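Local coordinates for single-stranded DNA-binding protein (Enterobacter phage Enc34, PDB 5ODK) that binds single-stranded DNA through an OB fold and probably serves the DNA replication of the phage, at residues Trp152-Glu155 against Lys160-Asn163; Asp120-Asn123 against Glu127-Glu130; Asp94-Phe99 against Glu104-Trp109; Glu4-Ala9 against Ser20-Val25. All blocks are in the same frame, centred on the assembly; numbering follows the deposited sequence.

Interaction 1: Trp152-Glu155 against Lys160-Asn163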
loop_
_atom_site.group_PDB
_atom_site.type_symbol
_atom_site.label_atom_id
_atom_site.label_comp_id
_atom_site.label_asym_id
_atom_site.label_seq_id
_atom_site.Cartn_x
_atom_site.Cartn_y
_atom_site.Cartn_z
ATOM N N TRP A 152 -6.624 5.654 -6.762
ATOM C CA TRP A 152 -7.459 6.796 -7.135
ATOM C C TRP A 152 -6.625 7.728 -8.008
ATOM O O TRP A 152 -5.407 7.719 -7.952
ATOM C CB TRP A 152 -8.043 7.520 -5.917
ATOM C CG TRP A 152 -7.100 8.123 -4.963
ATOM C CD1 TRP A 152 -6.431 7.482 -3.949
ATOM C CD2 TRP A 152 -6.774 9.504 -4.856
ATOM N NE1 TRP A 152 -5.682 8.367 -3.239
ATOM C CE2 TRP A 152 -5.897 9.631 -3.736
ATOM C CE3 TRP A 152 -7.166 10.658 -5.548
ATOM C CZ2 TRP A 152 -5.388 10.864 -3.324
ATOM C CZ3 TRP A 152 -6.667 11.903 -5.108
ATOM C CH2 TRP A 152 -5.775 11.986 -4.010
ATOM N N SER A 153 -7.324 8.520 -8.806
ATOM C CA SER A 153 -6.682 9.394 -9.759
ATOM C C SER A 153 -6.744 10.841 -9.298
ATOM O O SER A 153 -7.740 11.293 -8.721
ATOM C CB SER A 153 -7.309 9.226 -11.145
ATOM O OG SER A 153 -8.701 9.418 -11.087
ATOM N N GLN A 154 -5.677 11.570 -9.594
ATOM C CA GLN A 154 -5.563 12.966 -9.216
ATOM C C GLN A 154 -5.056 13.813 -10.365
ATOM O O GLN A 154 -4.111 13.435 -11.028
ATOM C CB GLN A 154 -4.678 13.084 -7.989
ATOM C CG GLN A 154 -4.643 14.472 -7.363
ATOM C CD GLN A 154 -3.822 14.458 -6.101
ATOM O OE1 GLN A 154 -2.712 13.901 -6.094
ATOM N NE2 GLN A 154 -4.340 15.079 -5.041
ATOM N N GLU A 155 -5.690 14.955 -10.559
ATOM C CA GLU A 155 -5.285 15.899 -11.575
ATOM C C GLU A 155 -5.473 17.298 -11.010
ATOM O O GLU A 155 -6.603 17.731 -10.746
ATOM C CB GLU A 155 -6.156 15.702 -12.807
ATOM C CG GLU A 155 -5.884 16.648 -13.966
ATOM C CD GLU A 155 -6.879 16.518 -15.095
ATOM O OE1 GLU A 155 -7.999 16.002 -14.868
ATOM O OE2 GLU A 155 -6.549 16.949 -16.211
ATOM N N LYS A 160 -0.472 15.156 -12.517
ATOM C CA LYS A 160 -1.389 14.079 -12.787
ATOM C C LYS A 160 -0.803 12.795 -12.213
ATOM O O LYS A 160 0.324 12.438 -12.533
ATOM C CB LYS A 160 -1.577 13.905 -14.283
ATOM C CG LYS A 160 -2.239 15.084 -14.975
ATOM C CD LYS A 160 -2.297 14.912 -16.507
ATOM C CE LYS A 160 -2.946 16.052 -17.272
ATOM N NZ LYS A 160 -2.743 15.839 -18.741
ATOM N N ARG A 161 -1.554 12.136 -11.324
ATOM C CA ARG A 161 -1.021 11.012 -10.547
ATOM C C ARG A 161 -2.046 9.904 -10.452
ATOM O O ARG A 161 -3.274 10.159 -10.498
ATOM C CB ARG A 161 -0.629 11.435 -9.108
ATOM C CG ARG A 161 0.507 12.454 -8.988
ATOM C CD ARG A 161 0.807 12.795 -7.514
ATOM N NE ARG A 161 2.091 13.511 -7.282
ATOM C CZ ARG A 161 2.289 14.836 -7.351
ATOM N NH1 ARG A 161 1.308 15.685 -7.634
ATOM N NH2 ARG A 161 3.503 15.332 -7.131
ATOM N N ILE A 162 -1.554 8.678 -10.250
ATOM C CA ILE A 162 -2.398 7.616 -9.714
ATOM C C ILE A 162 -1.826 7.307 -8.326
ATOM O O ILE A 162 -0.686 6.885 -8.184
ATOM C CB ILE A 162 -2.445 6.333 -10.563
ATOM C CG1 ILE A 162 -2.883 6.646 -12.025
ATOM C CG2 ILE A 162 -3.370 5.310 -9.929
ATOM C CD1 ILE A 162 -4.274 7.231 -12.167
ATOM N N ASN A 163 -2.652 7.553 -7.321
ATOM C CA ASN A 163 -2.311 7.396 -5.918
ATOM C C ASN A 163 -2.977 6.144 -5.389
ATOM O O ASN A 163 -3.831 5.536 -6.047
ATOM C CB ASN A 163 -2.820 8.618 -5.150
ATOM C CG ASN A 163 -2.176 9.890 -5.561
ATOM O OD1 ASN A 163 -0.988 9.921 -5.847
ATOM N ND2 ASN A 163 -2.994 10.940 -5.681
#
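W152 and N163 form a hydrogen-bonded pair in an antiparallel beta hairpin, near the turn that joins strands 144-156 and 159-173 of the OB fold. CB of N163 sits over the five-membered ring of W152, 3.7 Å from its centroid, in a CH-pi contact. The amide continues over the same face toward the rim of the six-membered ring, and ND2 of N163 lies 3.4 Å from CZ2 of W152. Ring and amide planes are 63° apart. With chi1 at 62°, CG of W152 stands between its backbone N and carbonyl carbon, and the indole folds back over the partner strand.

ND2 of N163 also donates to OE1 of Q154 at 3.0 Å. OE1 lies close to the amide plane of N163, but the donor comes from above the amide of Q154. The two amides are nearly perpendicular, at 89°.

On the other sheet face, CD1 of I162 touches CB of S153 at 3.8 Å. OG of S153 bonds to H78, and OE1 of E155 bonds to T80 and H78, which ties the hairpin to the loop after helix 61-76. Four backbone bonds set the pairing; in one of them N163 N donates to W152 O at 2.8 Å.

Interaction 2: Asp120-Asn123 against Glu127-Glu130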
loop_
_atom_site.group_PDB
_atom_site.type_symbol
_atom_site.label_atom_id
_atom_site.label_comp_id
_atom_site.label_asym_id
_atom_site.label_seq_id
_atom_site.Cartn_x
_atom_site.Cartn_y
_atom_site.Cartn_z
ATOM N N ASP A 120 -7.794 0.762 9.163
ATOM C CA ASP A 120 -7.842 -0.279 10.165
ATOM C C ASP A 120 -6.403 -0.684 10.426
ATOM O O ASP A 120 -5.624 -0.873 9.482
ATOM C CB ASP A 120 -8.615 -1.514 9.688
ATOM C CG ASP A 120 -10.077 -1.287 9.459
ATOM O OD1 ASP A 120 -10.623 -0.221 9.707
ATOM O OD2 ASP A 120 -10.726 -2.243 8.987
ATOM N N VAL A 121 -6.038 -0.847 11.700
ATOM C CA VAL A 121 -4.700 -1.279 12.087
ATOM C C VAL A 121 -4.857 -2.491 12.980
ATOM O O VAL A 121 -5.391 -2.361 14.097
ATOM C CB VAL A 121 -3.924 -0.175 12.820
ATOM C CG1 VAL A 121 -2.543 -0.665 13.197
ATOM C CG2 VAL A 121 -3.833 1.081 11.973
ATOM N N LEU A 122 -4.429 -3.650 12.488
ATOM C CA LEU A 122 -4.626 -4.894 13.188
ATOM C C LEU A 122 -3.288 -5.448 13.649
ATOM O O LEU A 122 -2.299 -5.443 12.919
ATOM C CB LEU A 122 -5.332 -5.917 12.290
ATOM C CG LEU A 122 -6.612 -5.465 11.558
ATOM C CD1 LEU A 122 -7.162 -6.662 10.776
ATOM C CD2 LEU A 122 -7.698 -4.854 12.394
ATOM N N ASN A 123 -3.293 -5.936 14.892
ATOM C CA ASN A 123 -2.144 -6.611 15.443
ATOM C C ASN A 123 -2.018 -8.021 14.863
ATOM O O ASN A 123 -2.828 -8.452 14.038
ATOM C CB ASN A 123 -2.193 -6.546 16.987
ATOM C CG ASN A 123 -3.265 -7.427 17.602
ATOM O OD1 ASN A 123 -3.871 -8.266 16.949
ATOM N ND2 ASN A 123 -3.497 -7.224 18.910
ATOM N N GLU A 127 -6.549 -8.218 15.731
ATOM C CA GLU A 127 -7.351 -7.326 16.597
ATOM C C GLU A 127 -7.066 -5.879 16.247
ATOM O O GLU A 127 -5.900 -5.483 16.130
ATOM C CB GLU A 127 -7.017 -7.530 18.083
ATOM C CG GLU A 127 -7.242 -8.966 18.538
ATOM C CD GLU A 127 -6.624 -9.283 19.888
ATOM O OE1 GLU A 127 -5.588 -8.729 20.215
ATOM O OE2 GLU A 127 -7.144 -10.164 20.565
ATOM N N GLU A 128 -8.134 -5.087 16.129
ATOM C CA GLU A 128 -7.988 -3.658 15.892
ATOM C C GLU A 128 -7.320 -2.974 17.093
ATOM O O GLU A 128 -7.733 -3.149 18.223
ATOM C CB GLU A 128 -9.329 -2.993 15.600
ATOM C CG GLU A 128 -9.262 -1.464 15.485
ATOM C CD GLU A 128 -8.522 -0.960 14.228
ATOM O OE1 GLU A 128 -8.859 -1.398 13.119
ATOM O OE2 GLU A 128 -7.595 -0.090 14.275
ATOM N N LEU A 129 -6.303 -2.194 16.789
ATOM C CA LEU A 129 -5.663 -1.351 17.751
ATOM C C LEU A 129 -6.269 0.028 17.744
ATOM O O LEU A 129 -6.791 0.495 16.742
ATOM C CB LEU A 129 -4.171 -1.284 17.504
ATOM C CG LEU A 129 -3.457 -2.630 17.582
ATOM C CD1 LEU A 129 -1.987 -2.453 17.217
ATOM C CD2 LEU A 129 -3.604 -3.248 18.957
ATOM N N GLU A 130 -6.181 0.694 18.888
ATOM C CA GLU A 130 -6.743 2.039 19.026
ATOM C C GLU A 130 -5.725 3.049 19.536
ATOM O O GLU A 130 -5.715 4.181 19.094
ATOM C CB GLU A 130 -7.912 2.023 19.993
ATOM C CG GLU A 130 -9.052 1.138 19.599
ATOM C CD GLU A 130 -9.751 1.563 18.312
ATOM O OE1 GLU A 130 -9.549 2.708 17.831
ATOM O OE2 GLU A 130 -10.537 0.742 17.787
#
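N123 and E127 grip each other across a three-residue loop, where the chain doubles back after strand 120-122. Backbone bonds come first. N123 N donates to E127 O at 2.9 Å, and L129 N donates to V121 O at 2.8 Å. Between these bonds L122 and E128 form a single beta bridge.

Side-chain bonds extend the pairing at both ends. OD1 of N123 accepts from E127 N at 2.9 Å, with the N-H above the plane of the amide. ND2 of the same amide donates to OE1 of E127 at 2.9 Å, along a nearly straight line of 176°, in its own plane and to the anti lone pair of the carboxylate. CG of N123 is placed between its backbone N and carbonyl carbon (chi1 72°), which brings the amide over to E127. At the other end E128 bends at chi2 (70°), and its carboxylate forks onto V121 N, with OE2 at 3.1 Å and OE1 at 3.2 Å from that nitrogen.

Apolar contact is slight: CD2 of L122 rests 3.7 Å from CA of E128. L129 and V121 both lean on I135 of helix 132-138.

Two acids come close here, with D120 OD1 4.0 Å from E128 OE1. D120 OD2 accepts from L2 N. R118 forms a salt bridge to OE2 of E128, which probably eases the closeness of the two acids.

Interaction 3: Asp94-Phe99 against Glu104-Trp109; sequences DGDVDF and ECEGMW
D94 and W109 meet as a non-hydrogen-bonded antiparallel pair, with both side chains on the same sheet face. CB of D94 approaches the ring obliquely, 3.9 Å from CZ3 of W109. Carboxylate and indole planes are turned 54° apart, so the groups do not stack. The acid is held from its own side of the contact: CG lies anti to the backbone N (chi1 -176°), and OD1 of D94 accepts from D96 N at 2.9 Å. This is an Asx turn.

D96 points its carboxylate across to the other segment. Its OD1 takes the N-H of G107 at 2.8 Å, in a nearly straight bond of 176°. The donor arrives on the syn side, somewhat out of the carboxylate plane. K57 forms salt bridges to both D94 and D96. It also makes a cation-pi contact with W109, as does K64, so the cluster mixes acids, lysines and an aromatic ring.

F99 turns toward C105. Their CB atoms are 3.8 Å apart, and SG of C105 lies obliquely to the ring of F99, 4.5 Å from its centroid, a sulfur-aromatic contact. D94 O sits at the edge of the same ring, in its plane.

The backbones are close at G95, where CA is 3.4 Å from C105 O. G95 N donates to M108 O at 2.8 Å.

The whole is an Asx turn packed against a type II beta turn, C105 to M108. G107 takes the positive phi of the latter. Together they close the loop between strands 92-94 and 108-115, neighbours in the OB-fold sheet.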
loop_
_atom_site.group_PDB
_atom_site.type_symbol
_atom_site.label_atom_id
_atom_site.label_comp_id
_atom_site.label_asym_id
_atom_site.label_seq_id
_atom_site.Cartn_x
_atom_site.Cartn_y
_atom_site.Cartn_z
ATOM N N ASP A 94 9.850 1.046 -8.962
ATOM C CA ASP A 94 10.793 -0.062 -9.048
ATOM C C ASP A 94 11.967 0.178 -8.086
ATOM O O ASP A 94 12.775 1.089 -8.290
ATOM C CB ASP A 94 11.269 -0.172 -10.498
ATOM C CG ASP A 94 12.179 -1.352 -10.739
ATOM O OD1 ASP A 94 12.759 -1.914 -9.797
ATOM O OD2 ASP A 94 12.367 -1.663 -11.917
ATOM N N GLY A 95 12.042 -0.632 -7.033
ATOM C CA GLY A 95 13.103 -0.498 -6.071
ATOM C C GLY A 95 14.519 -0.657 -6.590
ATOM O O GLY A 95 15.459 -0.149 -6.018
ATOM N N ASP A 96 14.673 -1.408 -7.670
ATOM C CA ASP A 96 15.983 -1.602 -8.283
ATOM C C ASP A 96 16.405 -0.468 -9.207
ATOM O O ASP A 96 17.574 -0.406 -9.567
ATOM C CB ASP A 96 16.028 -2.939 -9.025
ATOM C CG ASP A 96 15.869 -4.121 -8.094
ATOM O OD1 ASP A 96 16.623 -4.160 -7.099
ATOM O OD2 ASP A 96 15.017 -5.005 -8.336
ATOM N N VAL A 97 15.512 0.477 -9.519
ATOM C CA VAL A 97 15.872 1.672 -10.339
ATOM C C VAL A 97 15.749 3.039 -9.609
ATOM O O VAL A 97 16.603 3.914 -9.773
ATOM C CB VAL A 97 14.998 1.659 -11.648
ATOM C CG1 VAL A 97 15.236 2.876 -12.513
ATOM C CG2 VAL A 97 15.254 0.385 -12.446
ATOM N N ASP A 98 14.704 3.214 -8.807
ATOM C CA ASP A 98 14.280 4.528 -8.282
ATOM C C ASP A 98 14.683 4.863 -6.848
ATOM O O ASP A 98 14.305 5.917 -6.310
ATOM C CB ASP A 98 12.755 4.669 -8.413
ATOM C CG ASP A 98 12.323 5.143 -9.744
ATOM O OD1 ASP A 98 13.179 5.402 -10.603
ATOM O OD2 ASP A 98 11.097 5.258 -9.925
ATOM N N PHE A 99 15.469 3.964 -6.264
ATOM C CA PHE A 99 15.871 4.084 -4.879
ATOM C C PHE A 99 17.308 3.696 -4.673
ATOM O O PHE A 99 17.606 2.887 -3.794
ATOM C CB PHE A 99 14.952 3.243 -4.039
ATOM C CG PHE A 99 13.504 3.626 -4.157
ATOM C CD1 PHE A 99 12.726 3.126 -5.167
ATOM C CD2 PHE A 99 12.911 4.492 -3.221
ATOM C CE1 PHE A 99 11.417 3.501 -5.305
ATOM C CE2 PHE A 99 11.573 4.848 -3.332
ATOM C CZ PHE A 99 10.828 4.368 -4.415
ATOM N N GLU A 104 17.325 -1.464 1.401
ATOM C CA GLU A 104 16.161 -2.270 1.701
ATOM C C GLU A 104 15.171 -2.353 0.533
ATOM O O GLU A 104 14.240 -3.151 0.585
ATOM C CB GLU A 104 15.452 -1.715 2.936
ATOM C CG GLU A 104 14.673 -0.415 2.753
ATOM C CD GLU A 104 15.463 0.883 2.811
ATOM O OE1 GLU A 104 16.722 0.875 2.903
ATOM O OE2 GLU A 104 14.771 1.930 2.730
ATOM N N CYS A 105 15.349 -1.509 -0.486
ATOM C CA CYS A 105 14.502 -1.519 -1.690
ATOM C C CYS A 105 14.974 -2.492 -2.783
ATOM O O CYS A 105 14.285 -2.673 -3.788
ATOM C CB CYS A 105 14.370 -0.094 -2.238
ATOM S SG CYS A 105 13.558 1.061 -1.121
ATOM N N GLU A 106 16.110 -3.145 -2.575
ATOM C CA GLU A 106 16.639 -4.058 -3.599
ATOM C C GLU A 106 15.679 -5.232 -3.773
ATOM O O GLU A 106 15.209 -5.851 -2.810
ATOM C CB GLU A 106 18.032 -4.582 -3.217
ATOM C CG GLU A 106 18.650 -5.551 -4.213
ATOM C CD GLU A 106 20.052 -5.966 -3.837
ATOM O OE1 GLU A 106 20.436 -5.834 -2.648
ATOM O OE2 GLU A 106 20.766 -6.442 -4.740
ATOM N N GLY A 107 15.371 -5.544 -5.019
ATOM C CA GLY A 107 14.455 -6.629 -5.327
ATOM C C GLY A 107 13.030 -6.389 -4.892
ATOM O O GLY A 107 12.263 -7.332 -4.767
ATOM N N MET A 108 12.654 -5.118 -4.728
ATOM C CA MET A 108 11.316 -4.754 -4.271
ATOM C C MET A 108 10.567 -3.872 -5.249
ATOM O O MET A 108 11.189 -3.030 -5.901
ATOM C CB MET A 108 11.383 -3.952 -2.951
ATOM C CG MET A 108 12.098 -4.610 -1.809
ATOM S SD MET A 108 11.141 -5.982 -1.142
ATOM C CE MET A 108 11.843 -6.192 0.478
ATOM N N TRP A 109 9.246 -4.042 -5.310
ATOM C CA TRP A 109 8.345 -2.986 -5.739
ATOM C C TRP A 109 8.085 -2.114 -4.517
ATOM O O TRP A 109 7.927 -2.638 -3.410
ATOM C CB TRP A 109 7.014 -3.528 -6.274
ATOM C CG TRP A 109 7.186 -4.472 -7.441
ATOM C CD1 TRP A 109 6.949 -5.844 -7.452
ATOM C CD2 TRP A 109 7.674 -4.147 -8.700
ATOM N NE1 TRP A 109 7.239 -6.357 -8.657
ATOM C CE2 TRP A 109 7.695 -5.340 -9.461
ATOM C CE3 TRP A 109 8.073 -2.954 -9.297
ATOM C CZ2 TRP A 109 8.132 -5.380 -10.783
ATOM C CZ3 TRP A 109 8.516 -2.986 -10.592
ATOM C CH2 TRP A 109 8.537 -4.188 -11.338
#

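Interaction 4: Glu4-Ala9 against Ser20-Val25; sequences EKLVPA and SGHIKV
L6 lays one methyl over the imidazole of H22, and this is the main direct touch between the two segments. The apolar part is a CH-pi contact. CD2 of L6 stands 3.7 Å from the centroid of the H22 ring, over one face and offset toward the CG-ND1 side. It is 3.6 Å from ND1 of H22. The two side chains cross at about a right angle. The same methyl lies 4.0 Å from OG of S20. L6 also rests on Y18 of strand 15-18.

The polar part runs along the edge of the ring. OG of S20 and ND1 of H22 are hydrogen-bonded at 2.7 Å, and either could be the donor. OG of S20 sits between its own N and carbonyl carbon (chi1 53°), which turns the hydroxyl toward H22.

One water bridges the segments. It accepts from V7 N at 2.9 Å and is bonded to OG of S20 at 2.7 Å.

Around this contact, V7 pairs through its backbone with K19, and S20 O accepts from R150. The chain just before strand 8-12 thus packs on the turn between the antiparallel strands 15-18 and 23-26 of the OB-fold sheet. The hydroxyl of S20 joins the water and the imidazole in one chain of bonds. Its bond to ND1 would restrain the tilt of the ring, and so keep one face turned to L6.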
loop_
_atom_site.group_PDB
_atom_site.type_symbol
_atom_site.label_atom_id
_atom_site.label_comp_id
_atom_site.label_asym_id
_atom_site.label_seq_id
_atom_site.Cartn_x
_atom_site.Cartn_y
_atom_site.Cartn_z
ATOM N N GLU A 4 -14.360 -7.682 6.722
ATOM C CA GLU A 4 -15.605 -8.440 6.754
ATOM C C GLU A 4 -16.531 -8.002 5.617
ATOM O O GLU A 4 -17.399 -8.751 5.228
ATOM C CB GLU A 4 -16.298 -8.325 8.138
ATOM C CG GLU A 4 -17.115 -7.063 8.356
ATOM C CD GLU A 4 -17.676 -6.951 9.760
ATOM O OE1 GLU A 4 -18.228 -7.952 10.256
ATOM O OE2 GLU A 4 -17.593 -5.852 10.357
ATOM N N LYS A 5 -16.291 -6.812 5.055
ATOM C CA LYS A 5 -17.161 -6.227 4.025
ATOM C C LYS A 5 -16.710 -6.520 2.596
ATOM O O LYS A 5 -17.514 -6.490 1.652
ATOM C CB LYS A 5 -17.238 -4.713 4.222
ATOM C CG LYS A 5 -17.799 -4.347 5.597
ATOM C CD LYS A 5 -17.845 -2.861 5.838
ATOM C CE LYS A 5 -18.485 -2.576 7.190
ATOM N NZ LYS A 5 -19.026 -1.202 7.215
ATOM N N LEU A 6 -15.434 -6.796 2.422
ATOM C CA LEU A 6 -14.880 -6.966 1.077
ATOM C C LEU A 6 -15.290 -8.280 0.445
ATOM O O LEU A 6 -15.374 -9.308 1.105
ATOM C CB LEU A 6 -13.374 -6.937 1.146
ATOM C CG LEU A 6 -12.755 -5.629 1.553
ATOM C CD1 LEU A 6 -11.267 -5.847 1.785
ATOM C CD2 LEU A 6 -13.012 -4.568 0.496
ATOM N N VAL A 7 -15.471 -8.246 -0.858
ATOM C CA VAL A 7 -15.959 -9.397 -1.604
ATOM C C VAL A 7 -14.862 -9.770 -2.609
ATOM O O VAL A 7 -14.603 -9.012 -3.536
ATOM C CB VAL A 7 -17.253 -9.077 -2.379
ATOM C CG1 VAL A 7 -17.728 -10.296 -3.175
ATOM C CG2 VAL A 7 -18.345 -8.605 -1.439
ATOM N N PRO A 8 -14.189 -10.912 -2.408
ATOM C CA PRO A 8 -13.099 -11.269 -3.332
ATOM C C PRO A 8 -13.540 -11.461 -4.771
ATOM O O PRO A 8 -14.599 -12.061 -5.015
ATOM C CB PRO A 8 -12.527 -12.571 -2.746
ATOM C CG PRO A 8 -12.947 -12.557 -1.313
ATOM C CD PRO A 8 -14.270 -11.850 -1.272
ATOM N N ALA A 9 -12.711 -10.981 -5.702
ATOM C CA ALA A 9 -12.871 -11.270 -7.117
ATOM C C ALA A 9 -11.832 -12.321 -7.592
ATOM O O ALA A 9 -12.179 -13.249 -8.315
ATOM C CB ALA A 9 -12.777 -10.000 -7.930
ATOM N N SER A 20 -14.900 -4.636 -5.583
ATOM C CA SER A 20 -14.957 -3.208 -5.426
ATOM C C SER A 20 -13.666 -2.480 -5.855
ATOM O O SER A 20 -13.565 -1.256 -5.742
ATOM C CB SER A 20 -15.220 -2.943 -3.942
ATOM O OG SER A 20 -14.251 -3.644 -3.164
ATOM N N GLY A 21 -12.670 -3.220 -6.331
ATOM C CA GLY A 21 -11.406 -2.651 -6.789
ATOM C C GLY A 21 -10.323 -2.556 -5.748
ATOM O O GLY A 21 -9.189 -2.209 -6.051
ATOM N N HIS A 22 -10.662 -2.845 -4.479
ATOM C CA HIS A 22 -9.646 -2.964 -3.460
ATOM C C HIS A 22 -8.636 -4.035 -3.804
ATOM O O HIS A 22 -8.990 -5.004 -4.505
ATOM C CB HIS A 22 -10.282 -3.292 -2.100
ATOM C CG HIS A 22 -11.162 -2.215 -1.568
ATOM N ND1 HIS A 22 -12.459 -2.059 -1.972
ATOM C CD2 HIS A 22 -10.934 -1.256 -0.629
ATOM C CE1 HIS A 22 -13.008 -1.061 -1.296
ATOM N NE2 HIS A 22 -12.086 -0.533 -0.500
ATOM N N ILE A 23 -7.418 -3.836 -3.338
ATOM C CA ILE A 23 -6.321 -4.749 -3.575
ATOM C C ILE A 23 -5.668 -5.044 -2.232
ATOM O O ILE A 23 -5.201 -4.116 -1.550
ATOM C CB ILE A 23 -5.273 -4.132 -4.535
ATOM C CG1 ILE A 23 -5.945 -3.654 -5.823
ATOM C CG2 ILE A 23 -4.158 -5.137 -4.818
ATOM C CD1 ILE A 23 -5.042 -2.791 -6.673
ATOM N N LYS A 24 -5.563 -6.321 -1.878
ATOM C CA LYS A 24 -4.751 -6.747 -0.731
ATOM C C LYS A 24 -3.379 -7.166 -1.237
ATOM O O LYS A 24 -3.306 -7.997 -2.145
ATOM C CB LYS A 24 -5.395 -7.903 0.042
ATOM C CG LYS A 24 -4.613 -8.338 1.275
ATOM C CD LYS A 24 -5.341 -9.452 2.014
ATOM C CE LYS A 24 -4.601 -9.935 3.230
ATOM N NZ LYS A 24 -5.430 -10.975 3.922
ATOM N N VAL A 25 -2.328 -6.565 -0.699
ATOM C CA VAL A 25 -0.953 -6.994 -0.894
ATOM C C VAL A 25 -0.507 -7.640 0.393
ATOM O O VAL A 25 -0.553 -7.020 1.464
ATOM C CB VAL A 25 -0.006 -5.893 -1.364
ATOM C CG1 VAL A 25 -0.386 -5.451 -2.770
ATOM C CG2 VAL A 25 0.135 -4.747 -0.400
HETATM O O HOH W 1 -15.749 -5.742 -2.230
#

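Overall arrangement
Along the chain the contacts follow in the order interaction 4, 3, 2, 1, each closing before the next opens. All four reach one mixed sheet, the OB-fold sheet, and none touches another. Interaction 1 lies on the hairpin of strands 144-156 and 159-173. The first of these strands neighbours 23-26 of interaction 4, and the second runs parallel to 120-122 of interaction 2. Interactions 1 and 2 lie on opposite sides of the chain's centre, about 28 Å between centres; 2 and 3 do likewise, at about 29 Å. The nearest atoms of interactions 2 and 4 are about 7 Å apart. The contacts thus lie at separate edges and loops of one OB-fold domain.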